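Local coordinates for time interval measuring enzyme TIME (Bombyx mori, PDB 2E47), which probably converts superoxide radicals into hydrogen peroxide and oxygen, as a glycosylated member of the copper- and zinc-binding superoxide dismutase family, at residues A[17-22]-A[37-42]; A[81-86]-A[103-108]. All blocks are in the same frame, centred on the assembly; numbering follows the deposited sequence.

Interaction 1 (A[17-22]-A[37-42]). With NAG (2-acetamido-2-deoxy-beta-D-glucopyranose), chain C.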
# COMPACT_ATOMS: atom_id res chain seq x y z
N GLU A 17 6.80 16.94 -0.72
CA GLU A 17 7.60 18.05 -0.24
C GLU A 17 6.76 18.94 0.68
O GLU A 17 7.28 19.44 1.71
CB GLU A 17 8.12 18.92 -1.40
CG GLU A 17 9.32 18.35 -2.21
CD GLU A 17 10.36 17.64 -1.33
OE1 GLU A 17 11.11 18.32 -0.57
OE2 GLU A 17 10.44 16.39 -1.41
N THR A 18 5.49 19.15 0.32
CA THR A 18 4.62 20.06 1.11
C THR A 18 3.57 19.41 2.04
O THR A 18 3.15 20.04 3.00
CB THR A 18 3.94 21.13 0.18
OG1 THR A 18 3.23 20.46 -0.87
CG2 THR A 18 5.00 22.08 -0.48
N ILE A 19 3.16 18.18 1.76
CA ILE A 19 2.02 17.58 2.43
C ILE A 19 2.42 16.35 3.20
O ILE A 19 3.16 15.51 2.66
CB ILE A 19 0.89 17.26 1.40
CG1 ILE A 19 0.14 18.56 1.03
CG2 ILE A 19 -0.07 16.19 1.99
CD1 ILE A 19 -0.59 18.48 -0.17
N ARG A 20 1.96 16.24 4.45
CA ARG A 20 2.24 15.07 5.26
C ARG A 20 1.03 14.66 6.05
O ARG A 20 0.38 15.51 6.68
CB ARG A 20 3.39 15.30 6.30
CG ARG A 20 4.61 16.01 5.75
CD ARG A 20 5.69 15.04 5.36
NE ARG A 20 6.99 15.59 5.81
CZ ARG A 20 7.85 16.24 5.01
NH1 ARG A 20 9.00 16.70 5.52
NH2 ARG A 20 7.58 16.40 3.71
N GLY A 21 0.78 13.36 6.08
CA GLY A 21 -0.27 12.86 6.94
C GLY A 21 -0.30 11.38 7.09
O GLY A 21 0.36 10.65 6.35
N ASN A 22 -1.05 10.94 8.10
CA ASN A 22 -1.39 9.54 8.34
C ASN A 22 -2.89 9.48 8.40
O ASN A 22 -3.51 10.32 9.07
CB ASN A 22 -0.89 9.08 9.73
CG ASN A 22 0.63 9.26 9.90
OD1 ASN A 22 1.40 8.70 9.09
ND2 ASN A 22 1.06 10.11 10.87
N GLY A 37 -7.23 10.90 11.38
CA GLY A 37 -5.83 11.22 11.24
C GLY A 37 -5.72 12.70 11.05
O GLY A 37 -6.66 13.46 11.38
N GLY A 38 -4.60 13.11 10.47
CA GLY A 38 -4.25 14.52 10.43
C GLY A 38 -3.42 14.65 9.20
O GLY A 38 -2.69 13.73 8.88
N ILE A 39 -3.56 15.77 8.49
CA ILE A 39 -2.73 16.05 7.31
C ILE A 39 -2.32 17.49 7.50
O ILE A 39 -3.10 18.26 8.01
CB ILE A 39 -3.53 15.90 6.01
CG1 ILE A 39 -4.12 14.48 5.89
CG2 ILE A 39 -2.69 16.19 4.75
CD1 ILE A 39 -5.13 14.48 4.73
N THR A 40 -1.08 17.83 7.18
CA THR A 40 -0.69 19.23 7.11
C THR A 40 -0.16 19.58 5.72
O THR A 40 0.35 18.73 4.97
CB THR A 40 0.42 19.55 8.15
OG1 THR A 40 1.55 18.71 7.85
CG2 THR A 40 -0.08 19.18 9.51
N GLY A 41 -0.31 20.83 5.34
CA GLY A 41 0.30 21.30 4.11
C GLY A 41 -0.60 22.03 3.14
O GLY A 41 -0.13 22.44 2.11
N LEU A 42 -1.90 22.18 3.43
CA LEU A 42 -2.71 23.00 2.53
C LEU A 42 -3.37 24.14 3.26
O LEU A 42 -3.65 24.03 4.44
CB LEU A 42 -3.80 22.20 1.84
CG LEU A 42 -3.33 21.12 0.89
CD1 LEU A 42 -4.53 20.17 0.71
CD2 LEU A 42 -2.79 21.71 -0.35
C1 NAG C . 2.03 9.58 11.82
C2 NAG C . 2.28 8.45 12.85
C3 NAG C . 3.44 8.74 13.82
C4 NAG C . 4.55 9.70 13.37
C5 NAG C . 4.23 10.50 12.11
C6 NAG C . 5.49 10.75 11.28
C7 NAG C . 0.37 6.92 13.51
C8 NAG C . 0.17 6.37 12.15
N2 NAG C . 1.08 8.07 13.63
O3 NAG C . 4.02 7.53 14.26
O4 NAG C . 4.59 10.66 14.41
O5 NAG C . 3.28 9.84 11.27
O6 NAG C . 6.51 11.43 12.00
O7 NAG C . -0.14 6.28 14.44

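Interaction 2 (A[81-86]-A[103-108]). With ZN (zinc ion), chain F.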
# COMPACT_ATOMS: atom_id res chain seq x y z
N VAL A 81 -26.94 7.49 -1.11
CA VAL A 81 -26.91 6.13 -1.63
C VAL A 81 -26.25 6.05 -2.99
O VAL A 81 -25.50 5.10 -3.23
CB VAL A 81 -28.36 5.55 -1.77
CG1 VAL A 81 -28.34 4.26 -2.63
CG2 VAL A 81 -28.97 5.33 -0.36
N ASN A 82 -26.53 7.01 -3.87
CA ASN A 82 -25.91 7.01 -5.20
C ASN A 82 -24.57 7.75 -5.06
O ASN A 82 -24.48 8.95 -5.29
CB ASN A 82 -26.82 7.66 -6.28
CG ASN A 82 -26.22 7.60 -7.74
OD1 ASN A 82 -26.65 8.33 -8.70
ND2 ASN A 82 -25.26 6.73 -7.92
N ARG A 83 -23.52 7.01 -4.73
CA ARG A 83 -22.17 7.53 -4.50
C ARG A 83 -21.31 6.36 -4.87
O ARG A 83 -21.76 5.18 -4.89
CB ARG A 83 -21.93 7.88 -2.99
CG ARG A 83 -22.25 6.75 -1.95
CD ARG A 83 -21.70 6.98 -0.49
NE ARG A 83 -20.27 6.67 -0.40
CZ ARG A 83 -19.56 6.66 0.75
NH1 ARG A 83 -18.28 6.29 0.76
NH2 ARG A 83 -20.11 6.99 1.90
N HIS A 84 -20.06 6.64 -5.16
CA HIS A 84 -19.02 5.58 -5.23
C HIS A 84 -18.68 5.11 -3.82
O HIS A 84 -18.82 5.86 -2.93
CB HIS A 84 -17.77 6.15 -5.89
CG HIS A 84 -18.01 6.71 -7.27
ND1 HIS A 84 -17.41 7.87 -7.72
CD2 HIS A 84 -18.77 6.24 -8.30
CE1 HIS A 84 -17.76 8.08 -8.98
NE2 HIS A 84 -18.61 7.12 -9.34
N VAL A 85 -18.19 3.87 -3.63
CA VAL A 85 -17.76 3.42 -2.32
C VAL A 85 -16.60 4.33 -1.83
O VAL A 85 -16.50 4.63 -0.64
CB VAL A 85 -17.38 1.90 -2.37
CG1 VAL A 85 -16.55 1.43 -1.09
CG2 VAL A 85 -18.66 1.08 -2.47
N GLY A 86 -15.77 4.80 -2.77
CA GLY A 86 -14.64 5.64 -2.43
C GLY A 86 -14.87 7.12 -2.15
O GLY A 86 -13.91 7.84 -1.93
N LEU A 103 -14.15 10.67 10.89
CA LEU A 103 -15.45 10.38 10.31
C LEU A 103 -15.69 8.90 10.31
O LEU A 103 -14.75 8.09 10.41
CB LEU A 103 -15.57 10.92 8.90
CG LEU A 103 -14.63 10.28 7.86
CD1 LEU A 103 -15.08 8.95 7.20
CD2 LEU A 103 -14.34 11.28 6.75
N VAL A 104 -16.96 8.57 10.25
CA VAL A 104 -17.36 7.20 10.16
C VAL A 104 -17.99 7.03 8.79
O VAL A 104 -18.80 7.86 8.41
CB VAL A 104 -18.33 6.86 11.27
CG1 VAL A 104 -18.90 5.48 11.08
CG2 VAL A 104 -17.58 6.99 12.65
N ASP A 105 -17.62 5.99 8.04
CA ASP A 105 -18.16 5.76 6.72
C ASP A 105 -18.85 4.38 6.66
O ASP A 105 -18.32 3.39 7.13
CB ASP A 105 -17.07 5.83 5.66
CG ASP A 105 -17.63 5.91 4.22
OD1 ASP A 105 -17.76 4.85 3.56
OD2 ASP A 105 -17.98 7.03 3.74
N ASP A 106 -20.03 4.32 6.06
CA ASP A 106 -20.77 3.03 5.99
C ASP A 106 -20.70 2.35 4.63
O ASP A 106 -21.40 1.37 4.44
CB ASP A 106 -22.24 3.21 6.40
CG ASP A 106 -22.93 4.34 5.60
OD1 ASP A 106 -22.24 5.00 4.79
OD2 ASP A 106 -24.17 4.54 5.78
N GLN A 107 -19.86 2.81 3.70
CA GLN A 107 -19.70 2.09 2.43
C GLN A 107 -18.38 1.28 2.33
O GLN A 107 -18.38 0.13 1.88
CB GLN A 107 -19.79 3.09 1.27
CG GLN A 107 -20.83 2.83 0.22
CD GLN A 107 -22.15 2.70 0.88
OE1 GLN A 107 -22.58 3.61 1.58
NE2 GLN A 107 -22.77 1.54 0.74
N ILE A 108 -17.26 1.89 2.71
CA ILE A 108 -15.98 1.21 2.69
C ILE A 108 -15.93 0.07 3.73
O ILE A 108 -16.59 0.12 4.77
CB ILE A 108 -14.79 2.20 2.92
CG1 ILE A 108 -14.91 2.95 4.26
CG2 ILE A 108 -14.67 3.25 1.73
CD1 ILE A 108 -13.63 3.84 4.65
ZN ZN F . -16.51 9.51 -6.79

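Interaction 1 (A[17-22]-A[37-42])
The flat peptide groups of R20 and T40 exchange two bonds: R20 N donates to T40 O (3.0 Å) and T40 N to R20 O (2.8 Å). This antiparallel hydrogen-bonded pair is followed by the non-hydrogen-bonded pair G21 and I39, then by N22 and G38, where G38 N reaches N22 O at 3.3 Å and the reverse bond is weak. G21 lets its CA come 4.0 Å from that of I39; a CB on G41 would run into T18 O, which already lies 3.3 Å from G41 CA. With chi1 at -77°, I19 sets CG2 opposite its backbone N and against I39 CG2 (3.8 Å), while the other branch carries CD1 to L42 CD2 (3.9 Å). An alanine in place of I19 would take away both branches and is likely to leave a gap beside I39 and L42. On the other face, N22 ND2 is bonded covalently to C1 of an N-acetylglucosamine (1.5 Å). The contact forms the open end of the hairpin of strands 20-27 and 33-40 in the Greek-key barrel, flanked by strands 9-15 and 98-105; I19 also rests on V148 and A149, and I39 on L14, I101 and F93.

Interaction 2 (A[81-86]-A[103-108])
D105 OD2 is gripped by both terminal nitrogens of R83, NH2 at 2.8 Å and NH1 at 3.1 Å, in an end-on salt bridge. The oxygen lies at the guanidinium edge in its plane, yet the carboxylate is turned 65° from that plane. The second oxygen, D105 OD1, takes the backbone N of Q107 (2.9 Å) in an Asx turn and that of I108 (3.1 Å), so both oxygens are held and the aspartate is probably kept ionised. D105 CG stands anti to the backbone N (chi1 -167°), which sends the carboxylate toward the arginine. R83 is fixed in turn: NE donates almost straight to H84 O (3.0 Å), NH1 to V85 O from above the carbonyl plane, and NH2 also to P78 O. Q107 CB lies over the centre of one guanidinium face, 3.6 Å from R83 CZ. Beside this polar centre, V85 CG1 meets I108 CG2 at 3.8 Å. R83 thus probably helps to position the backbone at H84, whose ND1 binds zinc together with H67, H75 and D87. The contact ties the zinc loop between strands 45-52 and 87-93 to the end of strand 98-105, with I108 on V33, V35 and L88, and V85 on F68 and H114.

Both interactions reach the same antiparallel sheet, through the neighbouring strands 33-40 and 98-105, but on opposite sides of the chain's centre, with their own centres 23 Å apart. Interaction 1 is a surface contact within a hairpin: backbone bonds and glycines set its closeness, apolar side chains fill the inward face, and the other face bears a sugar and, at N22, packs on S58 of the second subunit. Interaction 2 is buried and has no strand pairing; side-chain charges and turn amides fasten a loop to the end of a strand. Where interaction 1 builds the barrel wall, interaction 2 joins that wall, by way of R83, to the loop that carries the zinc ligand H84.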